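Local coordinates for protein telomere length regulator taz1 (Schizosaccharomyces pombe, PDB 4ZMK) that binds double-stranded telomeric DNA and regulates telomere length and function, the chain here being the domain through which it forms a homodimer, at residues G25-A30 with H55-S60; D32-L37 with R51-T56. One frame throughout, in Å; residues are numbered along the deposited sequence.

Contact 1: G25-A30 with H55-S60; sequences GLVSSA and HTLSKS
Leu57 reaches from helix 44-70 to Val27 and Ala30 of helix 20-40, joining the two long arms of the helical hairpin that each subunit brings to the Taz1 dimer. The contact is small, burying 128 Å² over both sides, and its three touching residues are all buried. With CG of Leu57 anti to the backbone N (chi1 -180°), its branched end is carried across to the partner helix, where both methyls meet the single methyl of Ala30: Leu57 CD2 lies 3.9 Å and Leu57 CD1 4.0 Å from Ala30 CB. The backbones come nearest at the same place, Ala30 CA and Leu57 CA being 7.5 Å apart. Val27 meets the leucine crosswise, at about a right angle, through a single branch, with CG1 4.1 Å from Leu57 CD2. The direct contact between the segments is apolar, with no hydrogen bond. Ile13 against Val27 and Leu10 against Leu57 extend the apolar layer within the subunit, and Leu61 and Leu31 of the second subunit pack on Val27 and Leu57 respectively. The far side of helix 44-70 is looser: His55 and Lys59 are exposed and make no contact with segment 25-30. Partly exposed Ser60, in the conformer described, turns its hydroxyl back on its own helix, where OG donates to Leu57 O at 2.9 Å, 22° off the carbonyl plane.

Contact 2: D32-L37 with R51-T56; sequences DKITGL and RDFSHT
This is an apolar helix-helix contact in the half of the hairpin nearer its turn, with Ile34 and Leu37 of helix 20-40 set against Phe53 and Ser54 of helix 44-70. The axes of the two short segments run nearly antiparallel, at 160°, and approach to 9.7 Å; 202 Å² is buried between them. Ile34 works through its longer branch. Its CG1 lies 3.6 Å from Phe53 CB, at the edge of the ring and near its plane, while CD1 continues to the backbone of the next residue, 3.8 Å from Ser54 N. Ile34 and Phe53 lie alongside one another, pointing opposite ways. The phenyl group, with CG anti to the carbonyl carbon (chi1 -76°), reaches Leu37, whose CD1 comes obliquely to 3.6 Å from Phe53 CE1. The leucine lies roughly perpendicular to the phenylalanine side chain. Ser4 and Leu8 of the same chain also pack on Phe53, linking the ring to the N-terminal region. The side chain of Ser54 joins in through CB, 4.2 Å from Ile34 CD1; in the conformer described, its OG is hydrogen-bonded to Thr35 OG1 of the second subunit. The contact within the subunit is thus apolar and has no hydrogen bond, while at the dimer interface that conformer of Ser54 adds a polar link to the packing of Ile34 on Ser54 of the second subunit.

From the N terminus the chain passes through helix 3-7 and a loop, then enters helix 20-40, which supplies the first segment of contact 1 and, further on, that of contact 2. After the turn, helix 44-70 runs back and meets them in reverse order. Contact 2 therefore closes the inner loop, with 13 residues between its segments, and nests inside contact 1, which spans 24. Neither crosses the other; their returning segments share His55 and Thr56, and the centres lie about 8 Å apart. Together they fasten the hairpin at successive levels, and both also reach the second subunit, tying the hairpin to it.

Contact 1: G25-A30 with H55-S60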
loop_
_atom_site.group_PDB
_atom_site.type_symbol
_atom_site.label_atom_id
_atom_site.label_comp_id
_atom_site.label_asym_id
_atom_site.label_seq_id
_atom_site.Cartn_x
_atom_site.Cartn_y
_atom_site.Cartn_z
ATOM N N GLY A 25 -10.312 0.556 0.475
ATOM C CA GLY A 25 -10.674 -0.755 -0.033
ATOM C C GLY A 25 -9.864 -1.142 -1.254
ATOM O O GLY A 25 -9.505 -2.295 -1.416
ATOM N N LEU A 26 -9.576 -0.174 -2.120
ATOM C CA LEU A 26 -8.799 -0.434 -3.323
ATOM C C LEU A 26 -7.330 -0.683 -2.979
ATOM O O LEU A 26 -6.695 -1.549 -3.568
ATOM C CB LEU A 26 -8.929 0.735 -4.310
ATOM C CG LEU A 26 -10.313 0.966 -4.926
ATOM C CD1 LEU A 26 -10.319 2.207 -5.787
ATOM C CD2 LEU A 26 -10.744 -0.228 -5.727
ATOM N N VAL A 27 -6.800 0.072 -2.018
ATOM C CA VAL A 27 -5.407 -0.081 -1.604
ATOM C C VAL A 27 -5.203 -1.420 -0.901
ATOM O O VAL A 27 -4.281 -2.167 -1.229
ATOM C CB VAL A 27 -4.977 1.076 -0.699
ATOM C CG1 VAL A 27 -3.536 0.923 -0.302
ATOM C CG2 VAL A 27 -5.181 2.384 -1.432
ATOM N N SER A 28 -6.076 -1.718 0.054
ATOM C CA SER A 28 -6.078 -2.995 0.758
ATOM C C SER A 28 -6.052 -4.173 -0.214
ATOM O O SER A 28 -5.282 -5.108 -0.053
ATOM C CB SER A 28 -7.316 -3.086 1.661
ATOM O OG SER A 28 -7.344 -4.287 2.409
ATOM N N SER A 29 -6.928 -4.113 -1.211
ATOM C CA SER A 29 -7.033 -5.153 -2.224
ATOM C C SER A 29 -5.718 -5.304 -2.991
ATOM O O SER A 29 -5.259 -6.415 -3.240
ATOM C CB SER A 29 -8.181 -4.829 -3.183
ATOM O OG SER A 29 -8.296 -5.809 -4.192
ATOM N N ALA A 30 -5.127 -4.173 -3.365
ATOM C CA ALA A 30 -3.862 -4.165 -4.084
ATOM C C ALA A 30 -2.740 -4.737 -3.222
ATOM O O ALA A 30 -1.966 -5.577 -3.683
ATOM C CB ALA A 30 -3.522 -2.756 -4.553
ATOM N N HIS A 55 5.157 -0.158 -6.561
ATOM C CA HIS A 55 5.528 1.109 -7.166
ATOM C C HIS A 55 4.364 1.801 -7.858
ATOM O O HIS A 55 4.200 3.012 -7.767
ATOM C CB HIS A 55 6.652 0.877 -8.171
ATOM C CG HIS A 55 7.242 2.135 -8.713
ATOM N ND1 HIS A 55 7.050 2.545 -10.017
ATOM C CD2 HIS A 55 8.014 3.079 -8.133
ATOM C CE1 HIS A 55 7.681 3.684 -10.213
ATOM N NE2 HIS A 55 8.280 4.032 -9.083
ATOM N N THR A 56 3.574 1.024 -8.578
ATOM C CA THR A 56 2.414 1.544 -9.280
ATOM C C THR A 56 1.390 2.081 -8.281
ATOM O O THR A 56 0.820 3.143 -8.477
ATOM C CB THR A 56 1.793 0.444 -10.162
ATOM O OG1 THR A 56 2.760 0.028 -11.134
ATOM C CG2 THR A 56 0.507 0.910 -10.858
ATOM N N LEU A 57 1.172 1.335 -7.206
ATOM C CA LEU A 57 0.246 1.733 -6.165
ATOM C C LEU A 57 0.721 3.020 -5.474
ATOM O O LEU A 57 -0.057 3.950 -5.269
ATOM C CB LEU A 57 0.084 0.600 -5.162
ATOM C CG LEU A 57 -0.859 0.799 -3.982
ATOM C CD1 LEU A 57 -2.256 0.992 -4.460
ATOM C CD2 LEU A 57 -0.797 -0.410 -3.077
ATOM N N SER A 58 2.004 3.073 -5.138
ATOM C CA SER A 58 2.581 4.246 -4.483
ATOM C C SER A 58 2.396 5.492 -5.364
ATOM O O SER A 58 1.969 6.543 -4.910
ATOM C CB SER A 58 4.055 4.006 -4.194
ATOM O OG SER A 58 4.606 5.036 -3.410
ATOM N N LYS A 59 2.692 5.338 -6.640
ATOM C CA LYS A 59 2.612 6.423 -7.598
ATOM C C LYS A 59 1.164 6.903 -7.723
ATOM O O LYS A 59 0.907 8.101 -7.892
ATOM C CB LYS A 59 3.183 5.947 -8.938
ATOM C CG LYS A 59 3.160 6.937 -10.055
ATOM C CD LYS A 59 3.608 6.293 -11.365
ATOM C CE LYS A 59 3.134 7.131 -12.556
ATOM N NZ LYS A 59 3.233 6.422 -13.861
ATOM N N SER A 60 0.213 5.977 -7.590
ATOM C CA SER A 60 -1.190 6.340 -7.726
ATOM C C SER A 60 -1.705 7.040 -6.472
ATOM O O SER A 60 -2.579 7.901 -6.556
ATOM C CB SER A 60 -2.046 5.111 -8.041
ATOM O OG SER A 60 -2.395 4.402 -6.869
#

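Contact 2: D32-L37 with R51-T56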
loop_
_atom_site.group_PDB
_atom_site.type_symbol
_atom_site.label_atom_id
_atom_site.label_comp_id
_atom_site.label_asym_id
_atom_site.label_seq_id
_atom_site.Cartn_x
_atom_site.Cartn_y
_atom_site.Cartn_z
ATOM N N ASP A 32 -3.042 -6.844 -0.745
ATOM C CA ASP A 32 -3.274 -8.276 -0.553
ATOM C C ASP A 32 -2.765 -9.100 -1.747
ATOM O O ASP A 32 -2.320 -10.233 -1.583
ATOM C CB ASP A 32 -4.768 -8.560 -0.335
ATOM C CG ASP A 32 -5.275 -8.056 1.007
ATOM O OD1 ASP A 32 -4.443 -7.641 1.841
ATOM O OD2 ASP A 32 -6.507 -8.088 1.232
ATOM N N LYS A 33 -2.862 -8.534 -2.946
ATOM C CA LYS A 33 -2.329 -9.177 -4.137
ATOM C C LYS A 33 -0.792 -9.189 -4.112
ATOM O O LYS A 33 -0.175 -10.144 -4.564
ATOM C CB LYS A 33 -2.855 -8.481 -5.391
ATOM C CG LYS A 33 -4.376 -8.557 -5.505
ATOM C CD LYS A 33 -4.906 -7.785 -6.699
ATOM C CE LYS A 33 -6.408 -8.007 -6.875
ATOM N NZ LYS A 33 -6.945 -7.315 -8.083
ATOM N N ILE A 34 -0.189 -8.135 -3.574
ATOM C CA ILE A 34 1.258 -8.090 -3.352
ATOM C C ILE A 34 1.695 -9.133 -2.321
ATOM O O ILE A 34 2.667 -9.853 -2.528
ATOM C CB ILE A 34 1.702 -6.677 -2.886
ATOM C CG1 ILE A 34 1.536 -5.676 -4.020
ATOM C CG2 ILE A 34 3.138 -6.664 -2.386
ATOM C CD1 ILE A 34 1.687 -4.246 -3.565
ATOM N N THR A 35 0.978 -9.198 -1.205
ATOM C CA THR A 35 1.219 -10.223 -0.193
ATOM C C THR A 35 1.133 -11.622 -0.794
ATOM O O THR A 35 1.962 -12.485 -0.517
ATOM C CB THR A 35 0.216 -10.110 0.968
ATOM O OG1 THR A 35 0.331 -8.818 1.559
ATOM C CG2 THR A 35 0.493 -11.146 2.031
ATOM N N GLY A 36 0.129 -11.837 -1.632
ATOM C CA GLY A 36 -0.057 -13.127 -2.266
ATOM C C GLY A 36 1.107 -13.501 -3.157
ATOM O O GLY A 36 1.583 -14.630 -3.104
ATOM N N LEU A 37 1.561 -12.562 -3.979
ATOM C CA LEU A 37 2.718 -12.809 -4.823
ATOM C C LEU A 37 3.916 -13.210 -3.970
ATOM O O LEU A 37 4.564 -14.218 -4.234
ATOM C CB LEU A 37 3.050 -11.587 -5.673
ATOM C CG LEU A 37 2.141 -11.356 -6.876
ATOM C CD1 LEU A 37 2.766 -10.355 -7.833
ATOM C CD2 LEU A 37 1.879 -12.655 -7.591
ATOM N N ARG A 51 7.135 -5.859 -7.088
ATOM C CA ARG A 51 7.756 -4.543 -7.062
ATOM C C ARG A 51 7.049 -3.568 -8.012
ATOM O O ARG A 51 6.887 -2.397 -7.688
ATOM C CB ARG A 51 9.236 -4.650 -7.416
ATOM C CG ARG A 51 9.957 -3.324 -7.440
ATOM C CD ARG A 51 11.314 -3.449 -8.115
ATOM N NE ARG A 51 11.246 -4.242 -9.340
ATOM C CZ ARG A 51 10.743 -3.800 -10.486
ATOM N NH1 ARG A 51 10.263 -2.565 -10.564
ATOM N NH2 ARG A 51 10.717 -4.590 -11.551
ATOM N N ASP A 52 6.626 -4.047 -9.181
ATOM C CA ASP A 52 5.844 -3.206 -10.087
ATOM C C ASP A 52 4.513 -2.831 -9.451
ATOM O O ASP A 52 4.080 -1.686 -9.540
ATOM C CB ASP A 52 5.586 -3.900 -11.434
ATOM C CG ASP A 52 6.834 -3.984 -12.301
ATOM O OD1 ASP A 52 7.865 -3.377 -11.946
ATOM O OD2 ASP A 52 6.785 -4.652 -13.352
ATOM N N PHE A 53 3.851 -3.803 -8.831
ATOM C CA PHE A 53 2.599 -3.544 -8.124
ATOM C C PHE A 53 2.771 -2.454 -7.053
ATOM O O PHE A 53 2.000 -1.500 -6.989
ATOM C CB PHE A 53 2.060 -4.825 -7.460
ATOM C CG PHE A 53 1.412 -5.796 -8.414
ATOM C CD1 PHE A 53 0.963 -7.026 -7.965
ATOM C CD2 PHE A 53 1.250 -5.482 -9.750
ATOM C CE1 PHE A 53 0.368 -7.927 -8.834
ATOM C CE2 PHE A 53 0.651 -6.381 -10.627
ATOM C CZ PHE A 53 0.214 -7.605 -10.170
ATOM N N SER A 54 3.786 -2.613 -6.209
ATOM C CA SER A 54 4.035 -1.703 -5.096
ATOM C C SER A 54 4.281 -0.277 -5.572
ATOM O O SER A 54 3.709 0.673 -5.062
ATOM C CB SER A 54 5.229 -2.198 -4.278
ATOM O OG SER A 54 5.457 -1.376 -3.149
ATOM N N HIS A 55 5.157 -0.158 -6.561
ATOM C CA HIS A 55 5.528 1.109 -7.166
ATOM C C HIS A 55 4.364 1.801 -7.858
ATOM O O HIS A 55 4.200 3.012 -7.767
ATOM C CB HIS A 55 6.652 0.877 -8.171
ATOM C CG HIS A 55 7.242 2.135 -8.713
ATOM N ND1 HIS A 55 7.050 2.545 -10.017
ATOM C CD2 HIS A 55 8.014 3.079 -8.133
ATOM C CE1 HIS A 55 7.681 3.684 -10.213
ATOM N NE2 HIS A 55 8.280 4.032 -9.083
ATOM N N THR A 56 3.574 1.024 -8.578
ATOM C CA THR A 56 2.414 1.544 -9.280
ATOM C C THR A 56 1.390 2.081 -8.281
ATOM O O THR A 56 0.820 3.143 -8.477
ATOM C CB THR A 56 1.793 0.444 -10.162
ATOM O OG1 THR A 56 2.760 0.028 -11.134
ATOM C CG2 THR A 56 0.507 0.910 -10.858
#